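Local coordinates for protein orotidine 5'-phosphate decarboxylase (Pyrococcus horikoshii, PDB 2CZD) that probably catalyses the decarboxylation of orotidine 5'-monophosphate to UMP, the last step of de novo UMP biosynthesis, as a TIM-barrel homodimer, at residues 148-151 against 152-155. Numbering follows the deposited sequence.
Sequences YIRD and RLKE
The guanidinium of Arg152 lies flat on one face of the Tyr148 ring, planes 7° apart, with Arg152 CZ 3.5 Å from the ring centroid: a stacked cation-pi pair. At the guanidinium's edge sits a water, which accepts from Arg152 NH2 and donates to Asp151 OD2, joining two opposite charges that do not touch. Arg152 NH2 also donates to Tyr148 O (2.9 Å), tilted 16° from the guanidinium plane, and these bonds fix the group's rotation. Arginine suits this place, being flat enough to stack while its N-H groups point outward. Tyrosine offers a flat face, and its hydroxyl hydrogen-bonds to Asp122. With CG anti to the backbone N (chi1 -180°), Tyr148 holds its ring beside its own carbonyl, where the extended chain of Arg152 lays the guanidinium on it. With an alanine here, the guanidinium would probably lose its stacking surface and Asp122 its hydroxyl partner.

The Arg150 guanidinium carries Leu153 CD2 over one face and two carbonyls at its edge. Bent at chi2 and chi3, Arg150 donates from NH2 to Leu153 O (2.9 Å), from above the carbonyl plane, and weakly to Lys154 O; Arg150 NH1 bonds to Ile157 O. Leu153 and Ile149, both apolar, pack against strand 158-161. Ile149 O takes Arg152 N and, weakly, Leu153 N in the turn leaving helix 144-150. Arginine side chains thus supply donors to carbonyls here, and Arg152's delocalised charge rests on an aromatic face, which probably steadies it.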
ATOM      1  N   TYR B 148      24.190  -9.687   4.439  1.00 13.78           N
ATOM      2  CA  TYR B 148      23.374 -10.557   5.278  1.00 13.62           C
ATOM      3  C   TYR B 148      22.268 -11.171   4.434  1.00 12.53           C
ATOM      4  O   TYR B 148      22.000 -12.371   4.502  1.00 13.67           O
ATOM      5  CB  TYR B 148      22.739  -9.764   6.418  1.00 16.13           C
ATOM      6  CG  TYR B 148      21.887 -10.609   7.332  1.00 16.40           C
ATOM      7  CD1 TYR B 148      22.421 -11.170   8.485  1.00 19.14           C
ATOM      8  CD2 TYR B 148      20.556 -10.864   7.037  1.00 15.29           C
ATOM      9  CE1 TYR B 148      21.642 -11.964   9.329  1.00 20.16           C
ATOM     10  CE2 TYR B 148      19.764 -11.666   7.874  1.00 16.59           C
ATOM     11  CZ  TYR B 148      20.323 -12.208   9.020  1.00 22.72           C
ATOM     12  OH  TYR B 148      19.550 -12.973   9.870  1.00 19.45           O
ATOM     13  N   ILE B 149      21.620 -10.329   3.646  1.00 11.73           N
ATOM     14  CA  ILE B 149      20.537 -10.808   2.802  1.00  9.19           C
ATOM     15  C   ILE B 149      21.073 -11.689   1.673  1.00 10.64           C
ATOM     16  O   ILE B 149      20.518 -12.756   1.389  1.00  9.71           O
ATOM     17  CB  ILE B 149      19.708  -9.605   2.252  1.00 12.04           C
ATOM     18  CG1 ILE B 149      18.956  -8.969   3.440  1.00 12.48           C
ATOM     19  CG2 ILE B 149      18.793 -10.046   1.103  1.00 10.11           C
ATOM     20  CD1 ILE B 149      18.238  -7.659   3.120  1.00 14.19           C
ATOM     21  N   ARG B 150      22.144 -11.246   1.039  1.00 10.44           N
ATOM     22  CA  ARG B 150      22.733 -12.004  -0.053  1.00  8.88           C
ATOM     23  C   ARG B 150      23.117 -13.426   0.381  1.00  8.08           C
ATOM     24  O   ARG B 150      22.944 -14.378  -0.394  1.00 12.74           O
ATOM     25  CB  ARG B 150      23.973 -11.248  -0.580  1.00  8.73           C
ATOM     26  CG  ARG B 150      24.668 -11.900  -1.768  1.00  9.98           C
ATOM     27  CD  ARG B 150      23.806 -11.857  -3.045  1.00  7.07           C
ATOM     28  NE  ARG B 150      22.822 -12.938  -3.130  1.00  9.24           N
ATOM     29  CZ  ARG B 150      21.781 -12.937  -3.967  1.00 10.68           C
ATOM     30  NH1 ARG B 150      21.570 -11.904  -4.784  1.00  9.06           N
ATOM     31  NH2 ARG B 150      20.970 -13.988  -4.004  1.00 11.50           N
ATOM     32  N   ASP B 151      23.623 -13.571   1.606  1.00 10.04           N
ATOM     33  CA  ASP B 151      24.048 -14.883   2.088  1.00 12.49           C
ATOM     34  C   ASP B 151      22.879 -15.840   2.322  1.00 15.29           C
ATOM     35  O   ASP B 151      23.090 -17.050   2.437  1.00 18.13           O
ATOM     36  CB  ASP B 151      24.824 -14.759   3.405  1.00 14.78           C
ATOM     37  CG  ASP B 151      26.162 -14.054   3.246  1.00 16.69           C
ATOM     38  OD1 ASP B 151      26.673 -13.977   2.111  1.00 15.67           O
ATOM     39  OD2 ASP B 151      26.705 -13.590   4.275  1.00 17.34           O
ATOM     40  N   ARG B 152      21.657 -15.309   2.407  1.00 10.80           N
ATOM     41  CA  ARG B 152      20.486 -16.142   2.666  1.00 12.02           C
ATOM     42  C   ARG B 152      19.557 -16.267   1.469  1.00 11.09           C
ATOM     43  O   ARG B 152      18.694 -17.148   1.435  1.00 12.24           O
ATOM     44  CB  ARG B 152      19.713 -15.560   3.854  1.00 12.77           C
ATOM     45  CG  ARG B 152      20.487 -15.688   5.144  1.00 14.30           C
ATOM     46  CD  ARG B 152      19.985 -14.780   6.242  1.00 15.48           C
ATOM     47  NE  ARG B 152      20.728 -15.081   7.463  1.00 18.96           N
ATOM     48  CZ  ARG B 152      22.013 -14.788   7.663  1.00 19.73           C
ATOM     49  NH1 ARG B 152      22.597 -15.133   8.808  1.00 22.32           N
ATOM     50  NH2 ARG B 152      22.718 -14.122   6.748  1.00 17.37           N
ATOM     51  N   LEU B 153      19.757 -15.392   0.491  1.00 10.41           N
ATOM     52  CA  LEU B 153      18.914 -15.323  -0.695  1.00 11.23           C
ATOM     53  C   LEU B 153      19.377 -16.187  -1.858  1.00 12.08           C
ATOM     54  O   LEU B 153      20.561 -16.196  -2.208  1.00 12.05           O
ATOM     55  CB  LEU B 153      18.813 -13.858  -1.156  1.00 12.21           C
ATOM     56  CG  LEU B 153      17.809 -13.481  -2.259  1.00 10.01           C
ATOM     57  CD1 LEU B 153      16.371 -13.571  -1.734  1.00 11.05           C
ATOM     58  CD2 LEU B 153      18.083 -12.033  -2.693  1.00 10.71           C
ATOM     59  N   LYS B 154      18.434 -16.912  -2.465  1.00  9.99           N
ATOM     60  CA  LYS B 154      18.765 -17.773  -3.601  1.00 11.45           C
ATOM     61  C   LYS B 154      19.398 -16.987  -4.760  1.00 12.49           C
ATOM     62  O   LYS B 154      18.983 -15.868  -5.096  1.00 11.22           O
ATOM     63  CB  LYS B 154      17.498 -18.481  -4.098  1.00 14.16           C
ATOM     64  CG  LYS B 154      17.744 -19.604  -5.089  1.00 18.98           C
ATOM     65  CD  LYS B 154      16.429 -20.034  -5.731  1.00 23.00           C
ATOM     66  CE  LYS B 154      15.451 -20.539  -4.710  1.00 26.85           C
ATOM     67  NZ  LYS B 154      15.829 -21.882  -4.205  1.00 30.94           N
ATOM     68  N   GLU B 155      20.416 -17.578  -5.381  1.00 14.44           N
ATOM     69  CA  GLU B 155      21.060 -16.922  -6.507  1.00 13.65           C
ATOM     70  C   GLU B 155      20.006 -16.800  -7.599  1.00 13.79           C
ATOM     71  O   GLU B 155      19.096 -17.634  -7.715  1.00 19.28           O
ATOM     72  CB  GLU B 155      22.251 -17.747  -7.008  1.00 18.01           C
ATOM     73  CG  GLU B 155      21.870 -19.153  -7.440  1.00 18.81           C
ATOM     74  CD  GLU B 155      21.996 -20.191  -6.336  1.00 24.45           C
ATOM     75  OE1 GLU B 155      21.847 -19.861  -5.135  1.00 19.56           O
ATOM     76  OE2 GLU B 155      22.242 -21.370  -6.678  1.00 28.53           O
TER
HETATM   77  O   HOH W   1      25.643 -13.558   6.757  1.00 23.24           O